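Local coordinates for protein multicopper oxidase (Arthrobacter sp. FB24, PDB 3GDC) that probably oxidises phenol-type substrates at one copper and passes the electrons to a copper cluster that reduces dioxygen to water, at residues Val40-Asp45 with Thr81-His86; Arg77-Asn82 with Ser116-Phe121; Phe126-Tyr131 with Gly251-Leu256; Glu164-Met169 with His208-Leu213. All coordinates share one frame; numbering follows the deposited sequence.

Contact 1. Residues Val40-Asp45 with Thr81-His86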
# COMPACT_ATOMS: atom_id res chain seq x y z
N VAL A 40 -9.00 -10.01 30.33
CA VAL A 40 -8.36 -9.24 31.39
C VAL A 40 -7.07 -8.60 30.87
O VAL A 40 -6.24 -9.30 30.28
CB VAL A 40 -8.03 -10.13 32.61
CG1 VAL A 40 -7.38 -9.30 33.73
CG2 VAL A 40 -9.28 -10.85 33.15
N ALA A 41 -6.90 -7.29 31.07
CA ALA A 41 -5.63 -6.65 30.75
C ALA A 41 -4.65 -6.88 31.90
O ALA A 41 -4.95 -6.61 33.06
CB ALA A 41 -5.80 -5.15 30.44
N VAL A 42 -3.49 -7.45 31.58
CA VAL A 42 -2.52 -7.82 32.60
C VAL A 42 -1.12 -7.42 32.16
O VAL A 42 -0.74 -7.63 31.00
CB VAL A 42 -2.53 -9.35 32.95
CG1 VAL A 42 -3.87 -9.79 33.47
CG2 VAL A 42 -2.15 -10.19 31.75
N ASP A 43 -0.35 -6.85 33.08
CA ASP A 43 1.03 -6.51 32.82
C ASP A 43 1.85 -7.78 33.00
O ASP A 43 1.73 -8.46 34.02
CB ASP A 43 1.50 -5.41 33.78
CG ASP A 43 0.67 -4.14 33.67
OD1 ASP A 43 -0.01 -3.94 32.64
OD2 ASP A 43 0.70 -3.33 34.64
N LYS A 44 2.67 -8.11 32.01
CA LYS A 44 3.38 -9.39 31.98
C LYS A 44 4.68 -9.24 31.21
O LYS A 44 4.70 -8.61 30.15
CB LYS A 44 2.51 -10.47 31.32
CG LYS A 44 3.12 -11.88 31.30
CD LYS A 44 2.07 -12.94 31.00
CE LYS A 44 2.70 -14.32 30.93
NZ LYS A 44 1.78 -15.33 30.31
N ASP A 45 5.75 -9.82 31.75
CA ASP A 45 7.03 -9.89 31.05
C ASP A 45 7.07 -11.09 30.11
O ASP A 45 6.60 -12.17 30.47
CB ASP A 45 8.18 -10.01 32.06
CG ASP A 45 8.42 -8.73 32.84
OD1 ASP A 45 7.82 -7.69 32.51
OD2 ASP A 45 9.24 -8.78 33.78
N THR A 81 -11.92 -6.77 32.21
CA THR A 81 -11.41 -6.30 33.50
C THR A 81 -9.99 -5.78 33.31
O THR A 81 -9.18 -6.42 32.64
CB THR A 81 -11.42 -7.40 34.58
OG1 THR A 81 -12.76 -7.84 34.81
CG2 THR A 81 -10.85 -6.89 35.92
N ASN A 82 -9.72 -4.61 33.87
CA ASN A 82 -8.38 -4.04 33.81
C ASN A 82 -7.62 -4.39 35.07
O ASN A 82 -7.88 -3.82 36.14
CB ASN A 82 -8.42 -2.51 33.60
CG ASN A 82 -7.03 -1.91 33.42
OD1 ASN A 82 -6.03 -2.64 33.43
ND2 ASN A 82 -6.96 -0.59 33.27
N ALA A 83 -6.70 -5.35 34.96
CA ALA A 83 -5.84 -5.72 36.08
C ALA A 83 -4.43 -5.14 35.94
O ALA A 83 -3.51 -5.52 36.67
CB ALA A 83 -5.79 -7.25 36.23
N GLY A 84 -4.26 -4.21 35.00
CA GLY A 84 -2.99 -3.50 34.80
C GLY A 84 -2.82 -2.27 35.67
O GLY A 84 -3.72 -1.89 36.42
N ALA A 85 -1.66 -1.63 35.57
CA ALA A 85 -1.33 -0.44 36.36
C ALA A 85 -1.82 0.85 35.71
O ALA A 85 -1.80 1.91 36.33
CB ALA A 85 0.17 -0.36 36.60
N HIS A 86 -2.24 0.75 34.44
CA HIS A 86 -2.62 1.92 33.65
C HIS A 86 -4.06 1.76 33.16
O HIS A 86 -4.55 0.63 33.03
CB HIS A 86 -1.68 2.08 32.45
CG HIS A 86 -0.23 2.10 32.81
ND1 HIS A 86 0.51 0.95 33.03
CD2 HIS A 86 0.63 3.14 33.01
CE1 HIS A 86 1.75 1.28 33.34
NE2 HIS A 86 1.85 2.60 33.33
O HOH W 1 -1.10 -6.44 35.76
O HOH W 2 -0.94 -1.37 32.59

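Contact 2. Residues Arg77-Asn82 with Ser116-Phe121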
# COMPACT_ATOMS: atom_id res chain seq x y z
N ARG A 77 -20.80 -10.47 23.96
CA ARG A 77 -20.47 -9.79 25.21
C ARG A 77 -19.01 -10.07 25.56
O ARG A 77 -18.61 -11.24 25.70
CB ARG A 77 -21.36 -10.27 26.36
CG ARG A 77 -22.81 -9.85 26.23
CD ARG A 77 -23.61 -10.26 27.46
NE ARG A 77 -25.04 -10.05 27.23
CZ ARG A 77 -26.00 -10.60 27.97
NH1 ARG A 77 -25.70 -11.41 28.98
NH2 ARG A 77 -27.27 -10.35 27.68
N ILE A 78 -18.23 -9.01 25.69
CA ILE A 78 -16.85 -9.12 26.15
C ILE A 78 -16.75 -8.48 27.51
O ILE A 78 -16.88 -7.27 27.64
CB ILE A 78 -15.87 -8.44 25.17
CG1 ILE A 78 -15.94 -9.10 23.78
CG2 ILE A 78 -14.46 -8.45 25.75
CD1 ILE A 78 -15.29 -10.42 23.70
N HIS A 79 -16.52 -9.31 28.53
CA HIS A 79 -16.42 -8.86 29.91
C HIS A 79 -14.98 -8.51 30.19
O HIS A 79 -14.15 -9.40 30.45
CB HIS A 79 -16.90 -9.96 30.87
CG HIS A 79 -18.26 -10.48 30.55
ND1 HIS A 79 -19.41 -9.78 30.85
CD2 HIS A 79 -18.66 -11.61 29.92
CE1 HIS A 79 -20.46 -10.46 30.42
NE2 HIS A 79 -20.04 -11.57 29.85
N PHE A 80 -14.68 -7.22 30.11
CA PHE A 80 -13.33 -6.70 30.24
C PHE A 80 -13.05 -6.30 31.68
O PHE A 80 -13.85 -5.60 32.30
CB PHE A 80 -13.16 -5.48 29.32
CG PHE A 80 -11.79 -4.86 29.38
CD1 PHE A 80 -10.64 -5.64 29.21
CD2 PHE A 80 -11.65 -3.49 29.59
CE1 PHE A 80 -9.37 -5.05 29.24
CE2 PHE A 80 -10.39 -2.90 29.63
CZ PHE A 80 -9.24 -3.68 29.46
N THR A 81 -11.92 -6.77 32.21
CA THR A 81 -11.41 -6.30 33.50
C THR A 81 -9.99 -5.78 33.31
O THR A 81 -9.18 -6.42 32.64
CB THR A 81 -11.42 -7.40 34.58
OG1 THR A 81 -12.76 -7.84 34.81
CG2 THR A 81 -10.85 -6.89 35.92
N ASN A 82 -9.72 -4.61 33.87
CA ASN A 82 -8.38 -4.04 33.81
C ASN A 82 -7.62 -4.39 35.07
O ASN A 82 -7.88 -3.82 36.14
CB ASN A 82 -8.42 -2.51 33.60
CG ASN A 82 -7.03 -1.91 33.42
OD1 ASN A 82 -6.03 -2.64 33.43
ND2 ASN A 82 -6.96 -0.59 33.27
N SER A 116 -14.06 -2.79 35.64
CA SER A 116 -14.57 -3.71 34.63
C SER A 116 -15.66 -3.06 33.78
O SER A 116 -16.37 -2.15 34.23
CB SER A 116 -15.13 -4.98 35.30
OG SER A 116 -14.12 -5.73 35.95
N PHE A 117 -15.81 -3.54 32.55
CA PHE A 117 -16.83 -3.07 31.63
C PHE A 117 -17.16 -4.18 30.65
O PHE A 117 -16.27 -4.87 30.17
CB PHE A 117 -16.36 -1.83 30.86
CG PHE A 117 -17.41 -1.23 29.98
CD1 PHE A 117 -18.38 -0.37 30.51
CD2 PHE A 117 -17.44 -1.51 28.62
CE1 PHE A 117 -19.36 0.19 29.70
CE2 PHE A 117 -18.42 -0.95 27.79
CZ PHE A 117 -19.38 -0.09 28.33
N THR A 118 -18.45 -4.34 30.38
CA THR A 118 -18.89 -5.29 29.36
C THR A 118 -19.20 -4.60 28.03
O THR A 118 -20.15 -3.81 27.93
CB THR A 118 -20.10 -6.13 29.85
OG1 THR A 118 -19.75 -6.80 31.06
CG2 THR A 118 -20.51 -7.16 28.79
N TYR A 119 -18.39 -4.90 27.02
CA TYR A 119 -18.65 -4.47 25.65
C TYR A 119 -19.69 -5.40 25.06
O TYR A 119 -19.56 -6.61 25.17
CB TYR A 119 -17.37 -4.49 24.80
CG TYR A 119 -16.32 -3.53 25.31
CD1 TYR A 119 -16.35 -2.18 24.94
CD2 TYR A 119 -15.30 -3.96 26.16
CE1 TYR A 119 -15.40 -1.29 25.43
CE2 TYR A 119 -14.35 -3.09 26.64
CZ TYR A 119 -14.40 -1.75 26.27
OH TYR A 119 -13.46 -0.87 26.74
N GLU A 120 -20.71 -4.81 24.43
CA GLU A 120 -21.80 -5.55 23.81
C GLU A 120 -22.08 -5.03 22.41
O GLU A 120 -22.18 -3.82 22.20
CB GLU A 120 -23.08 -5.43 24.65
CG GLU A 120 -22.89 -5.72 26.14
CD GLU A 120 -24.19 -5.69 26.93
OE1 GLU A 120 -25.28 -5.64 26.31
OE2 GLU A 120 -24.11 -5.71 28.19
N PHE A 121 -22.18 -5.95 21.45
CA PHE A 121 -22.53 -5.63 20.07
C PHE A 121 -22.85 -6.93 19.33
O PHE A 121 -22.66 -8.02 19.86
CB PHE A 121 -21.39 -4.86 19.35
CG PHE A 121 -20.01 -5.37 19.67
CD1 PHE A 121 -19.52 -6.54 19.09
CD2 PHE A 121 -19.20 -4.68 20.55
CE1 PHE A 121 -18.24 -7.00 19.39
CE2 PHE A 121 -17.92 -5.15 20.87
CZ PHE A 121 -17.45 -6.31 20.28
O HOH W 3 -25.73 -8.27 25.53

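Contact 3. Residues Phe126-Tyr131 with Gly251-Leu256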
# COMPACT_ATOMS: atom_id res chain seq x y z
N PHE A 126 -19.68 -9.68 8.58
CA PHE A 126 -18.78 -10.82 8.47
C PHE A 126 -17.44 -10.36 7.90
O PHE A 126 -17.37 -9.39 7.14
CB PHE A 126 -19.41 -12.00 7.72
CG PHE A 126 -19.38 -11.89 6.21
CD1 PHE A 126 -18.23 -12.20 5.48
CD2 PHE A 126 -20.54 -11.55 5.51
CE1 PHE A 126 -18.23 -12.14 4.09
CE2 PHE A 126 -20.54 -11.48 4.10
CZ PHE A 126 -19.39 -11.78 3.40
N GLY A 127 -16.39 -11.04 8.33
CA GLY A 127 -15.05 -10.73 7.86
C GLY A 127 -13.99 -11.01 8.90
O GLY A 127 -14.25 -11.63 9.94
N THR A 128 -12.79 -10.56 8.59
CA THR A 128 -11.64 -10.74 9.47
C THR A 128 -11.32 -9.38 10.06
O THR A 128 -11.01 -8.43 9.33
CB THR A 128 -10.46 -11.30 8.65
OG1 THR A 128 -10.82 -12.59 8.15
CG2 THR A 128 -9.19 -11.39 9.48
N HIS A 129 -11.44 -9.29 11.39
CA HIS A 129 -11.31 -8.02 12.09
C HIS A 129 -10.28 -8.15 13.21
O HIS A 129 -9.52 -9.13 13.27
CB HIS A 129 -12.68 -7.55 12.61
CG HIS A 129 -13.78 -7.63 11.59
ND1 HIS A 129 -13.77 -6.89 10.43
CD2 HIS A 129 -14.93 -8.34 11.58
CE1 HIS A 129 -14.86 -7.15 9.73
NE2 HIS A 129 -15.58 -8.04 10.41
N LEU A 130 -10.26 -7.16 14.09
CA LEU A 130 -9.28 -7.08 15.17
C LEU A 130 -9.82 -6.17 16.26
O LEU A 130 -10.85 -5.50 16.08
CB LEU A 130 -7.92 -6.57 14.65
CG LEU A 130 -7.80 -5.12 14.13
CD1 LEU A 130 -6.35 -4.58 14.36
CD2 LEU A 130 -8.18 -4.99 12.68
N TYR A 131 -9.14 -6.18 17.40
CA TYR A 131 -9.44 -5.28 18.50
C TYR A 131 -8.11 -4.84 19.11
O TYR A 131 -7.09 -5.54 18.98
CB TYR A 131 -10.36 -5.96 19.54
CG TYR A 131 -9.74 -7.16 20.23
CD1 TYR A 131 -8.99 -7.01 21.40
CD2 TYR A 131 -9.89 -8.44 19.69
CE1 TYR A 131 -8.41 -8.12 22.03
CE2 TYR A 131 -9.30 -9.57 20.31
CZ TYR A 131 -8.56 -9.39 21.48
OH TYR A 131 -7.97 -10.46 22.09
N GLY A 251 -3.86 -1.91 10.87
CA GLY A 251 -5.32 -1.90 10.84
C GLY A 251 -5.88 -2.67 9.66
O GLY A 251 -7.04 -3.08 9.70
N GLN A 252 -5.08 -2.89 8.61
CA GLN A 252 -5.51 -3.73 7.50
C GLN A 252 -5.29 -5.20 7.80
O GLN A 252 -4.42 -5.57 8.59
CB GLN A 252 -4.85 -3.35 6.16
CG GLN A 252 -5.30 -1.99 5.59
CD GLN A 252 -4.73 -1.68 4.21
OE1 GLN A 252 -5.46 -1.29 3.29
NE2 GLN A 252 -3.44 -1.86 4.05
N ARG A 253 -6.10 -6.04 7.18
CA ARG A 253 -6.13 -7.47 7.44
C ARG A 253 -6.92 -8.12 6.33
O ARG A 253 -7.60 -7.43 5.56
CB ARG A 253 -6.70 -7.78 8.84
CG ARG A 253 -8.21 -7.55 9.02
CD ARG A 253 -8.53 -6.07 9.21
NE ARG A 253 -9.94 -5.85 9.52
CZ ARG A 253 -10.51 -4.66 9.66
NH1 ARG A 253 -9.79 -3.54 9.52
NH2 ARG A 253 -11.81 -4.57 9.94
N GLY A 254 -6.82 -9.44 6.22
CA GLY A 254 -7.52 -10.15 5.15
C GLY A 254 -7.38 -11.64 5.26
O GLY A 254 -6.73 -12.15 6.19
N ILE A 255 -7.98 -12.35 4.32
CA ILE A 255 -7.88 -13.80 4.27
C ILE A 255 -7.03 -14.21 3.08
O ILE A 255 -7.22 -13.68 1.98
CB ILE A 255 -9.27 -14.47 4.17
CG1 ILE A 255 -10.11 -14.08 5.39
CG2 ILE A 255 -9.12 -15.98 4.04
CD1 ILE A 255 -11.58 -14.55 5.32
N LEU A 256 -6.10 -15.13 3.31
CA LEU A 256 -5.36 -15.77 2.23
C LEU A 256 -5.82 -17.21 2.12
O LEU A 256 -5.99 -17.89 3.14
CB LEU A 256 -3.84 -15.77 2.46
CG LEU A 256 -3.02 -14.83 3.34
CD1 LEU A 256 -1.62 -14.70 2.77
CD2 LEU A 256 -3.62 -13.46 3.60

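Contact 4. Residues Glu164-Met169 with His208-Leu213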
# COMPACT_ATOMS: atom_id res chain seq x y z
N GLU A 164 -7.49 -24.01 9.00
CA GLU A 164 -7.69 -22.58 9.18
C GLU A 164 -6.79 -22.07 10.29
O GLU A 164 -6.61 -22.72 11.33
CB GLU A 164 -9.15 -22.28 9.51
CG GLU A 164 -9.58 -20.81 9.33
CD GLU A 164 -11.08 -20.68 9.18
OE1 GLU A 164 -11.76 -21.73 9.20
OE2 GLU A 164 -11.59 -19.55 9.05
N MET A 165 -6.20 -20.91 10.05
CA MET A 165 -5.23 -20.35 11.00
C MET A 165 -5.27 -18.83 11.04
O MET A 165 -5.88 -18.18 10.16
CB MET A 165 -3.82 -20.86 10.69
CG MET A 165 -3.42 -20.75 9.25
SD MET A 165 -1.81 -21.52 8.93
CE MET A 165 -2.23 -23.24 8.94
N VAL A 166 -4.65 -18.28 12.07
CA VAL A 166 -4.55 -16.83 12.27
C VAL A 166 -3.09 -16.43 12.44
O VAL A 166 -2.32 -17.08 13.16
CB VAL A 166 -5.45 -16.30 13.46
CG1 VAL A 166 -5.13 -16.99 14.78
CG2 VAL A 166 -5.37 -14.78 13.58
N MET A 167 -2.72 -15.35 11.76
CA MET A 167 -1.37 -14.80 11.82
C MET A 167 -1.42 -13.30 12.09
O MET A 167 -1.88 -12.52 11.24
CB MET A 167 -0.63 -15.07 10.51
CG MET A 167 -0.33 -16.54 10.30
SD MET A 167 0.77 -16.78 8.90
CE MET A 167 1.12 -18.54 9.09
N VAL A 168 -0.95 -12.91 13.27
CA VAL A 168 -0.89 -11.50 13.63
C VAL A 168 0.57 -11.02 13.54
O VAL A 168 1.46 -11.56 14.22
CB VAL A 168 -1.46 -11.23 15.04
CG1 VAL A 168 -1.41 -9.74 15.36
CG2 VAL A 168 -2.91 -11.77 15.18
N MET A 169 0.80 -10.04 12.67
CA MET A 169 2.13 -9.50 12.44
C MET A 169 2.33 -8.29 13.33
O MET A 169 1.54 -7.34 13.28
CB MET A 169 2.30 -9.08 10.97
CG MET A 169 2.06 -10.17 9.95
SD MET A 169 2.28 -9.58 8.25
CE MET A 169 0.89 -8.45 8.09
N HIS A 208 -6.06 -16.11 8.28
CA HIS A 208 -6.49 -14.77 8.63
C HIS A 208 -5.26 -13.96 9.02
O HIS A 208 -4.70 -14.16 10.09
CB HIS A 208 -7.49 -14.82 9.78
CG HIS A 208 -8.70 -15.62 9.46
ND1 HIS A 208 -9.80 -15.08 8.83
CD2 HIS A 208 -8.95 -16.94 9.60
CE1 HIS A 208 -10.70 -16.04 8.64
NE2 HIS A 208 -10.20 -17.18 9.08
N LEU A 209 -4.85 -13.04 8.15
CA LEU A 209 -3.61 -12.27 8.36
C LEU A 209 -3.93 -10.86 8.77
O LEU A 209 -4.61 -10.14 8.04
CB LEU A 209 -2.79 -12.24 7.06
CG LEU A 209 -1.47 -11.46 7.14
CD1 LEU A 209 -0.47 -12.25 7.95
CD2 LEU A 209 -0.96 -11.21 5.73
N ILE A 210 -3.41 -10.46 9.93
CA ILE A 210 -3.73 -9.17 10.53
C ILE A 210 -2.47 -8.40 10.84
O ILE A 210 -1.58 -8.93 11.51
CB ILE A 210 -4.52 -9.36 11.85
CG1 ILE A 210 -5.79 -10.15 11.58
CG2 ILE A 210 -4.81 -8.01 12.51
CD1 ILE A 210 -6.31 -10.89 12.79
N ASN A 211 -2.42 -7.14 10.41
CA ASN A 211 -1.28 -6.31 10.70
C ASN A 211 -1.54 -5.34 11.85
O ASN A 211 -2.39 -4.45 11.73
CB ASN A 211 -0.83 -5.52 9.47
CG ASN A 211 0.47 -4.77 9.72
OD1 ASN A 211 1.33 -5.27 10.46
ND2 ASN A 211 0.61 -3.57 9.15
N VAL A 212 -0.80 -5.50 12.96
CA VAL A 212 -0.85 -4.53 14.06
C VAL A 212 0.45 -3.73 14.24
O VAL A 212 0.60 -2.98 15.20
CB VAL A 212 -1.28 -5.16 15.39
CG1 VAL A 212 -2.61 -5.86 15.25
CG2 VAL A 212 -0.20 -6.14 15.89
N LEU A 213 1.39 -3.91 13.32
CA LEU A 213 2.70 -3.29 13.46
C LEU A 213 2.63 -1.78 13.68
O LEU A 213 2.06 -1.04 12.88
CB LEU A 213 3.58 -3.63 12.25
CG LEU A 213 4.97 -3.00 12.19
CD1 LEU A 213 5.83 -3.49 13.36
CD2 LEU A 213 5.59 -3.39 10.85

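Contact 1. Residues Val40-Asp45 with Thr81-His86
A41 and T81 join two parallel strands edge to edge: A41 N donates to T81 O over 2.9 Å, and A41 O takes a bond from A83 N, again 2.9 Å long. V40 pairs with T81 and A41 with N82; V42 then lies nearest G84.

N82 shapes an Asx turn. The amide of N82 is carried forward because CG stands opposite the backbone N (chi1 -176°). Its OD1 accepts from G84 N at 2.8 Å, while ND2 sends an almost straight bond of 2.7 Å to H86 O, lying in the amide plane. ND2 also serves I111 O. A leucine here would probably leave both G84 N and H86 O without their mates and free the 83-86 loop to shift against its neighbour strand.

Other polar links run through D43. A85 N reaches OD2 on its syn side at 3.1 Å, 28° out of the carboxylate plane, and a water ties OD1 to H86 ND1. A second water connects D43 N with A83 O, continuing by bridge what the strands no longer do directly.

Apolar contact is small. V40 CG1 meets the A83 methyl at 3.6 Å, with V42 CG1 a little farther from that same methyl; A41 CB is turned to the opposite face, where H88, a copper ligand, packs on it. The chemistry thus implies that polar side-chain and water bonds tie residues 83-86 to strand 33-49, just ahead of the copper ligand H88.

Contact 2. Residues Arg77-Asn82 with Ser116-Phe121
F80 and F117 exchange backbone hydrogen bonds, as do I78 and Y119, so that four short bonds join the antiparallel strands. Between these pairs lie the non-hydrogen-bonded ones, where side chains do the bonding. T81 OG1 meets S116 OG at 2.8 Å. H79 ND1 lies 3.0 Å from T118 OG1, which comes in at the ring edge. R77 runs alongside E120 without a salt bridge: a water accepts from R77 NE at 2.6 Å and returns a weak bond to E120 OE1.

The face carrying F80, F117, I78 and Y119 is apolar. Y119 CE2 approaches F80 CB to 3.8 Å, while F117 CD2 stands 3.7 Å above the centre of one face of the same ring. Setting CG beside its backbone N (chi1 -63°) places the Y119 ring with its edge to F80 and one face to F117.

A second shell fixes these groups. The Y119 hydroxyl bonds to I90 N, E36 OE1 holds H79 NE2, and A108 and I111 pack on F117. Strand 75-82 is thus flanked in one sheet by the antiparallel strand 116-122 and the parallel strand 33-49, consistent with the cupredoxin-like beta sandwich of multicopper oxidases.

Contact 3. Residues Phe126-Tyr131 with Gly251-Leu256
R253 reaches across to T128, H129 and L130, and its side chain can be read atom by atom as a worked case of a buried arginine. CB packs on the carbonyl of L209. CG takes the crowded position between backbone N and carbonyl carbon (chi1 71°), and the chain bends again at the next bond; the double bend brings CG close to T128 O, with T128 CG2 4.0 Å away. CD then touches L130 CD2 at 3.7 Å.

At NE the polar part begins. Its N-H lies in the carbonyl plane of T128 and meets a lone pair of T128 O at 2.8 Å. Of the two terminal nitrogens, NH2 donates to H129 ND1 over 3.1 Å at 168°, entering in the imidazole plane although ring and guanidinium are turned 70° apart. NH1 bonds to G251 O of its own segment at 2.8 Å and forms a salt bridge to D244 of the second subunit. L130 CD2 covers one face of the guanidinium, 3.4 Å above it and offset toward the rim.

Beside this, T128 OG1 touches I255 CG1, but its polar partner is H208. H129 is itself oriented by the bond from NE2 to P125 O, and F227 of the second subunit meets its ring.

Since NE2 of H129 donates and ND1 accepts, the imidazole is probably neutral. The arginine's charge, buried away from solvent, is therefore likely to be balanced chiefly by D244 of the second subunit, which makes this junction between the two cupredoxin-like halves of one chain part of the subunit interface as well.

Contact 4. Residues Glu164-Met169 with His208-Leu213
V166 to M169 pairs in parallel with H208 to N211, the strand axes 4.7 Å apart and 12° from alignment, through five backbone hydrogen bonds that run from H208 N to M165 O at one end to V212 N with M169 O at the other. On the face of V166, H208, V168 and I210, the histidine carries the polar chemistry: NE2 donates to E164 OE2 over 2.7 Å at 175°, meeting the anti lone pair, with the carboxylate and ring nearly coplanar. ND1 probably bonds to T128 OG1. A phenylalanine in its place would probably strand the E164 carboxylate and the T128 hydroxyl, both without their mate.

Farther along, I210 CD1 lies 4.1 Å from V166 CG2, and V168 CG1 rests 3.8 Å from V212 CG2.

The other face, of M167, M169, L209 and N211, is mostly apolar. M169 bends at its last torsion (chi3 -68°), bringing CE to 3.7 Å from N211 CB, while its CG meets L209 CD1 at 3.8 Å; the same methyl also touches M167 CB. N211 OD1 accepts from L213 N in an Asx turn and from N219 ND2. M167 and L209 pack on F221 of strand 218-223, in the second sheet, as in the sandwich core of a cupredoxin domain.

In the fold
Contacts 1 and 2 share T81 and N82 on strand 75-82, their centres about 14 Å apart, and A41 CB touches F80 CE1 at 3.8 Å. Contacts 3 and 4 lie closer still, about 8 Å between centres: T128 OG1 probably bonds to H208 ND1 at 2.8 Å, and G254 O to L209 N, as strand 253-258 borders strand 205-211. Contact 4 is nested in the loop that contact 3 closes. Contact 1 stands about 25 Å from contact 3, centre to centre, though both reach the same sheet. Each of the four contacts has a side chain within about 8 Å of a bound copper: A41 and F80 at about 7 Å, L130 at about 5 Å and V212 at about 8 Å.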